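Local coordinates for aldehyde Dehydrogenase (Burkholderia cenocepacia, PDB 4O6R), which probably oxidises aldehydes with NAD(P)+ as cofactor and holds AMP in its nucleotide pocket in this crystal, at residues Ser315-Asn320 with Asn325-Pro330; Ser359-Pro364 with Gly369-Pro374; Ala280-Gln285 with Glu307-Leu312. One frame throughout, in Å; residues are numbered along the deposited sequence. Where two conformers were deposited one is given.

Contact 1: Ser315-Asn320 with Asn325-Pro330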
ATOM      1  N   SER A 315      25.781  13.334  38.685  1.00 13.58           N
ATOM      2  CA  SER A 315      26.652  12.184  38.784  1.00 13.75           C
ATOM      3  C   SER A 315      27.247  11.745  37.414  1.00 13.48           C
ATOM      4  O   SER A 315      28.150  10.931  37.371  1.00 13.61           O
ATOM      5  CB  SER A 315      25.876  11.012  39.417  1.00 13.84           C
ATOM      6  OG  SER A 315      25.070  10.362  38.428  1.00 13.51           O
ATOM      7  N   ILE A 316      26.721  12.251  36.309  1.00 12.72           N
ATOM      8  CA  ILE A 316      27.140  11.795  35.006  1.00 12.60           C
ATOM      9  C   ILE A 316      28.640  12.017  34.850  1.00 13.00           C
ATOM     10  O   ILE A 316      29.146  13.084  35.159  1.00 12.83           O
ATOM     11  CB  ILE A 316      26.342  12.493  33.884  1.00 12.16           C
ATOM     12  CG1 ILE A 316      24.888  11.993  33.879  1.00 11.84           C
ATOM     13  CG2 ILE A 316      27.002  12.275  32.527  1.00 12.24           C
ATOM     14  CD1 ILE A 316      23.955  12.735  32.941  1.00 11.46           C
ATOM     15  N   ARG A 317      29.342  10.996  34.359  1.00 13.51           N
ATOM     16  CA  ARG A 317      30.806  11.036  34.281  1.00 14.23           C
ATOM     17  C   ARG A 317      31.251  11.727  33.003  1.00 14.14           C
ATOM     18  O   ARG A 317      31.094  11.182  31.901  1.00 13.80           O
ATOM     19  CB  ARG A 317      31.367   9.632  34.340  1.00 15.19           C
ATOM     20  CG  ARG A 317      31.021   8.900  35.638  1.00 15.74           C
ATOM     21  CD  ARG A 317      31.787   7.599  35.749  1.00 16.69           C
ATOM     22  NE  ARG A 317      31.416   6.643  34.695  1.00 16.81           N
ATOM     23  CZ  ARG A 317      30.449   5.735  34.784  1.00 17.20           C
ATOM     24  NH1 ARG A 317      29.692   5.642  35.863  1.00 17.64           N
ATOM     25  NH2 ARG A 317      30.220   4.921  33.778  1.00 17.37           N
ATOM     26  N   ILE A 318      31.756  12.946  33.155  1.00 14.10           N
ATOM     27  CA  ILE A 318      32.191  13.755  32.016  0.70 14.14           C
ATOM     28  C   ILE A 318      33.668  13.542  31.816  1.00 14.46           C
ATOM     29  O   ILE A 318      34.426  13.539  32.776  1.00 14.92           O
ATOM     30  CB  ILE A 318      31.996  15.245  32.268  0.70 14.37           C
ATOM     31  CG1 ILE A 318      30.549  15.544  32.674  0.70 14.33           C
ATOM     32  CG2 ILE A 318      32.429  16.051  31.043  0.70 14.32           C
ATOM     33  CD1 ILE A 318      30.446  16.763  33.583  0.70 14.62           C
ATOM     34  N   GLY A 319      34.090  13.389  30.577  1.00 14.19           N
ATOM     35  CA  GLY A 319      35.510  13.215  30.317  1.00 14.61           C
ATOM     36  C   GLY A 319      35.898  12.877  28.896  1.00 14.37           C
ATOM     37  O   GLY A 319      35.123  13.080  27.970  1.00 13.50           O
ATOM     38  N   ASN A 320      37.139  12.407  28.745  1.00 14.82           N
ATOM     39  CA  ASN A 320      37.704  12.066  27.446  1.00 14.93           C
ATOM     40  C   ASN A 320      36.814  11.070  26.713  1.00 14.70           C
ATOM     41  O   ASN A 320      36.526  10.001  27.260  1.00 14.69           O
ATOM     42  CB  ASN A 320      39.095  11.459  27.626  1.00 15.84           C
ATOM     43  CG  ASN A 320      39.889  11.438  26.346  1.00 16.02           C
ATOM     44  OD1 ASN A 320      39.345  11.315  25.249  1.00 15.71           O
ATOM     45  ND2 ASN A 320      41.206  11.558  26.480  1.00 16.89           N
ATOM     46  N   ASN A 325      34.797   4.462  30.190  1.00 17.16           N
ATOM     47  CA  ASN A 325      34.090   4.829  31.413  0.50 16.96           C
ATOM     48  C   ASN A 325      33.364   6.176  31.250  1.00 16.08           C
ATOM     49  O   ASN A 325      32.552   6.530  32.067  1.00 15.79           O
ATOM     50  CB  ASN A 325      35.090   4.896  32.589  0.50 17.74           C
ATOM     51  CG  ASN A 325      34.413   4.865  33.953  0.50 17.94           C
ATOM     52  OD1 ASN A 325      33.442   4.141  34.163  0.50 17.98           O
ATOM     53  ND2 ASN A 325      34.941   5.635  34.892  0.50 18.32           N
ATOM     54  N   THR A 326      33.697   6.953  30.209  1.00 15.46           N
ATOM     55  CA  THR A 326      33.076   8.270  30.003  1.00 14.64           C
ATOM     56  C   THR A 326      31.618   8.151  29.566  1.00 14.09           C
ATOM     57  O   THR A 326      31.316   7.398  28.663  1.00 13.63           O
ATOM     58  CB  THR A 326      33.823   9.100  28.951  1.00 14.68           C
ATOM     59  OG1 THR A 326      35.127   9.435  29.448  1.00 15.06           O
ATOM     60  CG2 THR A 326      33.033  10.383  28.563  1.00 14.08           C
ATOM     61  N   GLU A 327      30.731   8.900  30.227  1.00 13.76           N
ATOM     62  CA  GLU A 327      29.299   8.904  29.916  1.00 13.42           C
ATOM     63  C   GLU A 327      28.866  10.120  29.109  1.00 13.46           C
ATOM     64  O   GLU A 327      27.884  10.048  28.390  1.00 13.14           O
ATOM     65  CB  GLU A 327      28.470   8.862  31.187  1.00 13.32           C
ATOM     66  CG  GLU A 327      28.599   7.571  31.982  1.00 13.73           C
ATOM     67  CD  GLU A 327      27.815   7.602  33.287  1.00 13.95           C
ATOM     68  OE1 GLU A 327      27.896   8.619  34.039  1.00 13.66           O
ATOM     69  OE2 GLU A 327      27.106   6.597  33.558  1.00 14.28           O
ATOM     70  N   MET A 328      29.577  11.235  29.261  1.00 14.13           N
ATOM     71  CA  MET A 328      29.311  12.438  28.492  1.00 14.52           C
ATOM     72  C   MET A 328      30.625  13.083  28.054  1.00 13.80           C
ATOM     73  O   MET A 328      31.512  13.295  28.844  1.00 13.26           O
ATOM     74  CB  MET A 328      28.484  13.448  29.289  1.00 16.31           C
ATOM     75  CG  MET A 328      28.201  14.730  28.494  1.00 18.50           C
ATOM     76  SD  MET A 328      27.134  15.975  29.307  1.00 21.54           S
ATOM     77  CE  MET A 328      25.629  15.207  28.955  1.00 18.80           C
ATOM     78  N   GLY A 329      30.726  13.379  26.765  1.00 12.98           N
ATOM     79  CA  GLY A 329      31.895  14.032  26.229  1.00 12.79           C
ATOM     80  C   GLY A 329      31.722  15.523  26.123  1.00 12.20           C
ATOM     81  O   GLY A 329      30.786  16.111  26.686  1.00 11.69           O
ATOM     82  N   PRO A 330      32.619  16.154  25.382  1.00 12.18           N
ATOM     83  CA  PRO A 330      32.515  17.573  25.181  1.00 12.26           C
ATOM     84  C   PRO A 330      31.524  17.877  24.086  1.00 11.93           C
ATOM     85  O   PRO A 330      31.137  16.969  23.349  1.00 11.66           O
ATOM     86  CB  PRO A 330      33.927  17.947  24.719  1.00 12.67           C
ATOM     87  CG  PRO A 330      34.378  16.748  23.972  1.00 12.84           C
ATOM     88  CD  PRO A 330      33.778  15.578  24.683  1.00 12.60           C
TER

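Contact 2: Ser359-Pro364 with Gly369-Pro374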
ATOM      1  N   SER A 359      28.249  25.251  33.877  1.00 17.61           N
ATOM      2  CA  SER A 359      29.614  25.696  33.599  1.00 17.84           C
ATOM      3  C   SER A 359      30.526  24.517  33.292  1.00 17.78           C
ATOM      4  O   SER A 359      30.116  23.359  33.395  1.00 16.75           O
ATOM      5  CB  SER A 359      30.146  26.543  34.745  1.00 19.26           C
ATOM      6  OG  SER A 359      30.202  25.784  35.904  1.00 20.91           O
ATOM      7  N   ALA A 360      31.739  24.825  32.846  1.00 17.65           N
ATOM      8  CA  ALA A 360      32.709  23.796  32.525  1.00 18.30           C
ATOM      9  C   ALA A 360      33.059  22.977  33.767  1.00 19.27           C
ATOM     10  O   ALA A 360      33.014  23.493  34.874  1.00 19.15           O
ATOM     11  CB  ALA A 360      33.952  24.432  31.931  1.00 18.70           C
ATOM     12  N   PRO A 361      33.408  21.689  33.588  1.00 20.01           N
ATOM     13  CA  PRO A 361      33.881  20.891  34.726  1.00 21.39           C
ATOM     14  C   PRO A 361      35.236  21.396  35.176  1.00 23.46           C
ATOM     15  O   PRO A 361      35.967  21.977  34.375  1.00 24.51           O
ATOM     16  CB  PRO A 361      33.979  19.470  34.152  1.00 20.72           C
ATOM     17  CG  PRO A 361      34.186  19.660  32.689  1.00 20.14           C
ATOM     18  CD  PRO A 361      33.493  20.939  32.319  1.00 19.95           C
ATOM     19  N   GLN A 362      35.577  21.210  36.444  1.00 25.68           N
ATOM     20  CA  GLN A 362      36.784  21.826  36.987  1.00 27.57           C
ATOM     21  C   GLN A 362      38.042  21.015  36.659  1.00 29.15           C
ATOM     22  O   GLN A 362      39.125  21.559  36.678  1.00 31.44           O
ATOM     23  CB  GLN A 362      36.659  22.031  38.504  1.00 28.24           C
ATOM     24  N   ASP A 363      37.899  19.725  36.355  1.00 29.81           N
ATOM     25  CA  ASP A 363      39.062  18.864  36.059  1.00 30.38           C
ATOM     26  C   ASP A 363      40.018  19.476  35.027  1.00 29.66           C
ATOM     27  O   ASP A 363      39.668  19.629  33.843  1.00 29.80           O
ATOM     28  CB  ASP A 363      38.584  17.496  35.586  1.00 31.34           C
ATOM     29  CG  ASP A 363      39.727  16.562  35.179  1.00 32.86           C
ATOM     30  OD1 ASP A 363      40.925  16.893  35.345  1.00 33.79           O
ATOM     31  OD2 ASP A 363      39.391  15.459  34.699  1.00 34.67           O
ATOM     32  N   PRO A 364      41.251  19.780  35.451  1.00 29.34           N
ATOM     33  CA  PRO A 364      42.184  20.500  34.574  1.00 28.41           C
ATOM     34  C   PRO A 364      42.570  19.743  33.301  1.00 27.16           C
ATOM     35  O   PRO A 364      43.006  20.371  32.341  1.00 26.97           O
ATOM     36  CB  PRO A 364      43.428  20.697  35.450  1.00 30.12           C
ATOM     37  CG  PRO A 364      42.980  20.434  36.850  1.00 30.71           C
ATOM     38  CD  PRO A 364      41.845  19.471  36.768  1.00 30.38           C
ATOM     39  N   GLY A 369      39.248  21.385  26.205  1.00 15.99           N
ATOM     40  CA  GLY A 369      38.135  20.846  25.461  1.00 15.05           C
ATOM     41  C   GLY A 369      36.855  21.623  25.670  1.00 14.32           C
ATOM     42  O   GLY A 369      36.753  22.445  26.598  1.00 14.36           O
ATOM     43  N   TYR A 370      35.853  21.313  24.844  1.00 13.47           N
ATOM     44  CA  TYR A 370      34.639  22.115  24.785  1.00 13.00           C
ATOM     45  C   TYR A 370      33.575  21.550  25.719  1.00 12.49           C
ATOM     46  O   TYR A 370      32.447  21.298  25.325  1.00 11.90           O
ATOM     47  CB  TYR A 370      34.138  22.202  23.357  1.00 12.89           C
ATOM     48  CG  TYR A 370      35.217  22.517  22.351  1.00 13.41           C
ATOM     49  CD1 TYR A 370      36.214  23.455  22.617  1.00 14.03           C
ATOM     50  CD2 TYR A 370      35.230  21.888  21.103  1.00 13.43           C
ATOM     51  CE1 TYR A 370      37.203  23.735  21.667  1.00 14.68           C
ATOM     52  CE2 TYR A 370      36.211  22.158  20.170  1.00 14.11           C
ATOM     53  CZ  TYR A 370      37.180  23.088  20.446  1.00 14.65           C
ATOM     54  OH  TYR A 370      38.120  23.349  19.499  1.00 15.52           O
ATOM     55  N   TYR A 371      33.955  21.406  26.991  1.00 12.54           N
ATOM     56  CA  TYR A 371      33.137  20.710  27.983  1.00 12.23           C
ATOM     57  C   TYR A 371      32.217  21.616  28.787  1.00 12.34           C
ATOM     58  O   TYR A 371      32.619  22.701  29.258  1.00 12.57           O
ATOM     59  CB  TYR A 371      34.019  19.961  28.980  1.00 12.43           C
ATOM     60  CG  TYR A 371      34.765  18.767  28.418  1.00 12.36           C
ATOM     61  CD1 TYR A 371      34.162  17.496  28.374  1.00 11.97           C
ATOM     62  CD2 TYR A 371      36.064  18.892  27.954  1.00 12.64           C
ATOM     63  CE1 TYR A 371      34.841  16.405  27.861  1.00 12.05           C
ATOM     64  CE2 TYR A 371      36.751  17.793  27.467  1.00 12.75           C
ATOM     65  CZ  TYR A 371      36.140  16.563  27.412  1.00 12.43           C
ATOM     66  OH  TYR A 371      36.839  15.470  26.941  1.00 12.46           O
ATOM     67  N   VAL A 372      30.993  21.146  28.975  1.00 12.28           N
ATOM     68  CA  VAL A 372      30.072  21.765  29.910  1.00 12.61           C
ATOM     69  C   VAL A 372      29.325  20.677  30.683  1.00 12.62           C
ATOM     70  O   VAL A 372      29.031  19.606  30.141  1.00 12.57           O
ATOM     71  CB  VAL A 372      29.137  22.763  29.193  1.00 12.62           C
ATOM     72  CG1 VAL A 372      28.254  22.088  28.176  1.00 12.23           C
ATOM     73  CG2 VAL A 372      28.288  23.524  30.192  1.00 12.87           C
ATOM     74  N   ARG A 373      29.040  20.937  31.948  1.00 12.95           N
ATOM     75  CA  ARG A 373      28.332  19.976  32.776  0.60 13.29           C
ATOM     76  C   ARG A 373      26.852  19.905  32.401  1.00 12.41           C
ATOM     77  O   ARG A 373      26.304  20.864  31.885  1.00 12.09           O
ATOM     78  CB  ARG A 373      28.448  20.341  34.253  0.60 14.31           C
ATOM     79  CG  ARG A 373      29.877  20.255  34.779  0.60 15.88           C
ATOM     80  CD  ARG A 373      29.959  20.664  36.238  0.60 17.21           C
ATOM     81  NE  ARG A 373      29.208  21.892  36.466  0.60 17.99           N
ATOM     82  CZ  ARG A 373      29.733  23.073  36.771  0.60 19.42           C
ATOM     83  NH1 ARG A 373      28.903  24.099  36.915  0.60 19.60           N
ATOM     84  NH2 ARG A 373      31.063  23.239  36.967  0.60 19.97           N
ATOM     85  N   PRO A 374      26.221  18.754  32.646  1.00 11.78           N
ATOM     86  CA  PRO A 374      24.774  18.640  32.449  1.00 11.33           C
ATOM     87  C   PRO A 374      24.081  19.732  33.235  1.00 11.28           C
ATOM     88  O   PRO A 374      24.376  19.923  34.417  1.00 11.59           O
ATOM     89  CB  PRO A 374      24.439  17.256  33.015  1.00 11.40           C
ATOM     90  CG  PRO A 374      25.707  16.483  32.906  1.00 11.82           C
ATOM     91  CD  PRO A 374      26.831  17.482  33.078  1.00 12.06           C
TER

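Contact 3: Ala280-Gln285 with Glu307-Leu312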
ATOM      1  N   ALA A 280      17.087  11.432  27.255  1.00  8.72           N
ATOM      2  CA  ALA A 280      16.507  12.269  26.233  1.00  8.61           C
ATOM      3  C   ALA A 280      17.274  13.559  26.014  1.00  8.89           C
ATOM      4  O   ALA A 280      17.290  14.074  24.877  1.00  8.82           O
ATOM      5  CB  ALA A 280      15.050  12.581  26.565  1.00  8.35           C
ATOM      6  N   ILE A 281      17.877  14.103  27.070  1.00  9.05           N
ATOM      7  CA  ILE A 281      18.601  15.369  26.934  1.00  9.46           C
ATOM      8  C   ILE A 281      20.112  15.227  27.038  1.00 10.06           C
ATOM      9  O   ILE A 281      20.815  15.990  26.387  1.00 11.27           O
ATOM     10  CB  ILE A 281      18.089  16.445  27.896  1.00  9.55           C
ATOM     11  CG1 ILE A 281      18.676  17.848  27.597  1.00  9.72           C
ATOM     12  CG2 ILE A 281      18.387  16.069  29.342  1.00  9.53           C
ATOM     13  CD1 ILE A 281      18.439  18.360  26.181  1.00  9.81           C
ATOM     14  N   PHE A 282      20.628  14.266  27.801  1.00 10.10           N
ATOM     15  CA  PHE A 282      22.085  14.190  27.994  1.00 10.46           C
ATOM     16  C   PHE A 282      22.815  13.302  27.015  1.00 10.59           C
ATOM     17  O   PHE A 282      24.007  13.536  26.773  1.00 11.22           O
ATOM     18  CB  PHE A 282      22.435  13.890  29.460  1.00 10.61           C
ATOM     19  CG  PHE A 282      21.857  14.911  30.409  1.00 10.64           C
ATOM     20  CD1 PHE A 282      22.017  16.278  30.159  1.00 10.74           C
ATOM     21  CD2 PHE A 282      21.120  14.536  31.505  1.00 10.75           C
ATOM     22  CE1 PHE A 282      21.459  17.226  30.986  1.00 10.75           C
ATOM     23  CE2 PHE A 282      20.571  15.484  32.337  1.00 10.80           C
ATOM     24  CZ  PHE A 282      20.730  16.829  32.085  1.00 10.88           C
ATOM     25  N   HIS A 283      22.126  12.332  26.413  1.00 10.18           N
ATOM     26  CA  HIS A 283      22.767  11.552  25.368  1.00 10.28           C
ATOM     27  C   HIS A 283      23.186  12.487  24.257  1.00 10.04           C
ATOM     28  O   HIS A 283      22.464  13.420  23.919  1.00  9.64           O
ATOM     29  CB  HIS A 283      21.883  10.447  24.805  1.00 10.31           C
ATOM     30  CG  HIS A 283      22.417   9.848  23.542  1.00 10.45           C
ATOM     31  ND1 HIS A 283      21.852  10.084  22.318  1.00 10.57           N
ATOM     32  CD2 HIS A 283      23.508   9.076  23.306  1.00 10.81           C
ATOM     33  CE1 HIS A 283      22.528   9.445  21.377  1.00 10.79           C
ATOM     34  NE2 HIS A 283      23.554   8.846  21.951  1.00 11.10           N
ATOM     35  N   ASN A 284      24.372  12.235  23.726  1.00 10.28           N
ATOM     36  CA  ASN A 284      24.970  13.011  22.634  1.00 10.55           C
ATOM     37  C   ASN A 284      25.223  14.447  23.050  1.00 10.40           C
ATOM     38  O   ASN A 284      25.285  15.363  22.216  1.00 10.05           O
ATOM     39  CB  ASN A 284      24.150  12.960  21.338  1.00 10.88           C
ATOM     40  CG  ASN A 284      25.041  12.853  20.113  1.00 11.51           C
ATOM     41  OD1 ASN A 284      25.903  11.970  20.068  1.00 12.34           O
ATOM     42  ND2 ASN A 284      24.869  13.751  19.124  1.00 11.50           N
ATOM     43  N   GLN A 285      25.367  14.638  24.360  1.00 10.25           N
ATOM     44  CA  GLN A 285      25.612  15.951  24.904  1.00 10.63           C
ATOM     45  C   GLN A 285      24.464  16.926  24.570  1.00 10.11           C
ATOM     46  O   GLN A 285      24.658  18.132  24.429  1.00 10.07           O
ATOM     47  CB  GLN A 285      26.953  16.473  24.386  1.00 11.00           C
ATOM     48  CG  GLN A 285      28.194  15.681  24.811  1.00 11.85           C
ATOM     49  CD  GLN A 285      28.281  14.248  24.305  1.00 12.18           C
ATOM     50  OE1 GLN A 285      28.233  13.298  25.101  1.00 12.39           O
ATOM     51  NE2 GLN A 285      28.388  14.074  22.975  1.00 12.52           N
ATOM     52  N   GLU A 307      14.463  16.012  42.422  1.00 14.65           N
ATOM     53  CA  GLU A 307      15.486  15.641  43.376  1.00 16.28           C
ATOM     54  C   GLU A 307      16.289  14.446  42.871  1.00 15.08           C
ATOM     55  O   GLU A 307      17.538  14.419  42.981  1.00 14.83           O
ATOM     56  CB  GLU A 307      14.887  15.361  44.749  1.00 19.28           C
ATOM     57  CG  GLU A 307      15.934  15.169  45.822  1.00 23.35           C
ATOM     58  CD  GLU A 307      15.321  14.949  47.190  1.00 27.59           C
ATOM     59  OE1 GLU A 307      14.076  14.788  47.267  1.00 30.45           O
ATOM     60  OE2 GLU A 307      16.084  14.912  48.182  1.00 31.36           O
ATOM     61  N   ARG A 308      15.595  13.464  42.307  1.00 13.45           N
ATOM     62  CA  ARG A 308      16.275  12.298  41.778  1.00 13.05           C
ATOM     63  C   ARG A 308      17.002  12.597  40.444  1.00 12.16           C
ATOM     64  O   ARG A 308      18.113  12.158  40.227  1.00 11.98           O
ATOM     65  CB  ARG A 308      15.276  11.145  41.611  1.00 13.09           C
ATOM     66  CG  ARG A 308      14.830  10.603  42.967  1.00 13.65           C
ATOM     67  CD  ARG A 308      13.538   9.843  42.862  1.00 13.90           C
ATOM     68  NE  ARG A 308      13.741   8.578  42.162  1.00 13.91           N
ATOM     69  CZ  ARG A 308      12.784   7.689  41.919  1.00 14.31           C
ATOM     70  NH1 ARG A 308      11.525   7.932  42.243  1.00 14.63           N
ATOM     71  NH2 ARG A 308      13.084   6.584  41.285  1.00 14.67           N
ATOM     72  N   PHE A 309      16.351  13.350  39.582  1.00 11.41           N
ATOM     73  CA  PHE A 309      16.888  13.704  38.265  1.00 11.17           C
ATOM     74  C   PHE A 309      18.135  14.583  38.349  1.00 11.16           C
ATOM     75  O   PHE A 309      19.122  14.341  37.626  1.00 10.72           O
ATOM     76  CB  PHE A 309      15.795  14.404  37.459  1.00 10.96           C
ATOM     77  CG  PHE A 309      16.199  14.808  36.068  1.00 10.76           C
ATOM     78  CD1 PHE A 309      16.615  13.877  35.152  1.00 10.87           C
ATOM     79  CD2 PHE A 309      16.105  16.112  35.682  1.00 10.93           C
ATOM     80  CE1 PHE A 309      16.982  14.247  33.865  1.00 10.66           C
ATOM     81  CE2 PHE A 309      16.439  16.502  34.390  1.00 10.59           C
ATOM     82  CZ  PHE A 309      16.892  15.581  33.490  1.00 10.59           C
ATOM     83  N   VAL A 310      18.098  15.580  39.240  1.00 11.61           N
ATOM     84  CA  VAL A 310      19.261  16.439  39.481  1.00 11.95           C
ATOM     85  C   VAL A 310      20.424  15.599  40.032  1.00 12.68           C
ATOM     86  O   VAL A 310      21.552  15.715  39.575  1.00 12.76           O
ATOM     87  CB  VAL A 310      18.917  17.617  40.420  1.00 12.20           C
ATOM     88  CG1 VAL A 310      20.162  18.359  40.831  1.00 12.55           C
ATOM     89  CG2 VAL A 310      17.986  18.598  39.729  1.00 11.85           C
ATOM     90  N   ALA A 311      20.137  14.695  40.958  1.00 13.23           N
ATOM     91  CA  ALA A 311      21.187  13.824  41.498  1.00 13.82           C
ATOM     92  C   ALA A 311      21.820  12.988  40.416  1.00 13.53           C
ATOM     93  O   ALA A 311      23.032  12.947  40.322  1.00 13.92           O
ATOM     94  CB  ALA A 311      20.672  12.949  42.630  1.00 14.14           C
ATOM     95  N   LEU A 312      21.002  12.363  39.566  1.00 13.16           N
ATOM     96  CA  LEU A 312      21.533  11.546  38.464  1.00 13.13           C
ATOM     97  C   LEU A 312      22.408  12.379  37.513  1.00 12.67           C
ATOM     98  O   LEU A 312      23.504  11.975  37.141  1.00 12.73           O
ATOM     99  CB  LEU A 312      20.383  10.908  37.683  1.00 12.95           C
ATOM    100  CG  LEU A 312      20.745  10.092  36.449  1.00 13.00           C
ATOM    101  CD1 LEU A 312      21.734   9.008  36.823  1.00 13.59           C
ATOM    102  CD2 LEU A 312      19.472   9.526  35.866  1.00 12.92           C
TER

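Contact 1: Ser315-Asn320 with Asn325-Pro330
R317 and E327 lie one over the other, the two residues with the largest share of the buried surface. The carboxylate of E327 covers one face of the R317 guanidinium, CD standing 3.5 Å above the guanidinium plane and over its centre, with the two flat groups only 16° apart. The salt bridge from R317 NH2 to E327 OE2 spans 3.5 Å; the oxygen lies well off the guanidinium plane, so this is attraction between charges and not a directed bond. The guanidinium edge works differently. Because the R317 chain folds back at chi3 (-64°), NE swings round to meet N325 O at 2.9 Å, in the guanidinium plane and in the carbonyl plane as well. NH2 adds a weak second bond to the same oxygen.

E327 also grips the backbone. Its OE1 accepts the amide of R317 (N to OE1, 2.8 Å) through the anti lone pair, while R317 O takes two donors, E327 N and M328 N. From there the chains form a single beta bridge, I318 with M328, and G319 N gives a bond to M328 O at 3.1 Å. M328 closes the apolar side, its CB packing on CG2 of I316 at 3.7 Å. At the far end T326 OG1 donates to N320 O, 2.7 Å away and from above the carbonyl plane.

R496 of the second subunit forms a further salt bridge with E327 OE2, which leaves this carboxylate between two arginines and a peptide N-H. Such surroundings should favour its ionised form, and they place the pair that holds this loop at the subunit interface.

Contact 2: Ser359-Pro364 with Gly369-Pro374
The long connection between two antiparallel neighbours of the seven-stranded sheet, 353-356, outermost within this chain, and 375-378 beside it, is drawn together here just before the second strand begins. S359 and R373 make the main link: R373 N donates to S359 O at 3.0 Å and nearly straight (168°), although it comes in tilted from the carbonyl plane.

The R373 side chain then turns back on the same serine. Bent at chi3 (-46°), it brings its guanidinium across that carbonyl, with S359 O 3.4 Å above the plane and over its centre. The hydroxyl reaches the guanidinium too, but the modelled 2.4 Å between S359 OG and R373 NH1 is too short to trust, and R373 was built in two conformers, so the exact pairing at this end is doubtful.

Further along, P361 sits against Y371. The proline CD meets the tyrosine CB at 3.5 Å, and the two side chains run at about a right angle. Behind them A360 CA makes a CA-H...O contact with Y371 O at 3.4 Å. V372 lends one methyl, CG2, which lies 3.7 Å from S359 O, although its CB points away from this segment.

On the inner side V372 packs against L337 and L341 of helix 334-349. Y370, the centre of an inverse gamma turn, rests on K334 of the same helix, and Y371 carries its hydroxyl to ND1 of H34. Helix 334-349 thus underlies 369-374, 359-364 lies across that segment, and strand 375-378 directly follows.

Contact 3: Ala280-Gln285 with Glu307-Leu312
F282, in the last turn of helix 270-282, faces helix 302-315 with the backbones well apart: even the nearest CA atoms, those of F282 and L312, are 10.8 Å from each other, and side chains alone bridge the distance. The bridge is made chiefly by two phenylalanines arriving from opposite directions. With chi1 at -179° the F309 ring extends from its helix on the side opposite the backbone N, which carries it toward the other helix. The two planes are near parallel, 18° apart, but offset so strongly that little of one ring lies above the other, and the centroids are 6.0 Å from each other. What touches is one corner of each ring, F282 CE2 against F309 CZ at 3.9 Å.

I281 CG2 takes the place over the F282 face that the offset leaves beside F309. This methyl sits over the centre of the F282 ring, 3.5 Å above the plane, and also lies at the edge of the F309 ring, 4.4 Å from CZ. A277 of helix 270-282 and I376 of strand 375-378 also pack on F309, and F494 of the second subunit packs on F282.

F282 has a place in the family pattern as well: it begins the stretch that matches the aldehyde dehydrogenase cysteine signature, which runs on to the presumed catalytic cysteine. The helix ends here, H283 being the first residue to leave helical angles, and N284 and Q285 both take left-handed backbone conformations with positive phi. A weak bond from Q285 N to F282 O, 3.0 Å, spans this turn. N284 ND2 binds the backbone oxygens of N157 and Q287, and H283 stacks its ring on W279.

How the contacts relate
Along the chain contact 3 comes first, bringing helix 302-315 back to the end of helix 270-282 after strand 294-298. Contact 1 then closes the short loop that leaves helix 302-315, and contact 2 closes the loop between strands 353-356 and 375-378. The three follow in series; none nests in or crosses another. In space they join: Q285 OE1 receives G329 N, tying contact 3 to contact 1, while Y371 of contact 2 packs on I318 and P330 and gives a weak hydrogen bond to G319 O. F282 touches both loops, meeting I316 CD1 and P374 CB. Contacts 1 and 3 also reach the second subunit.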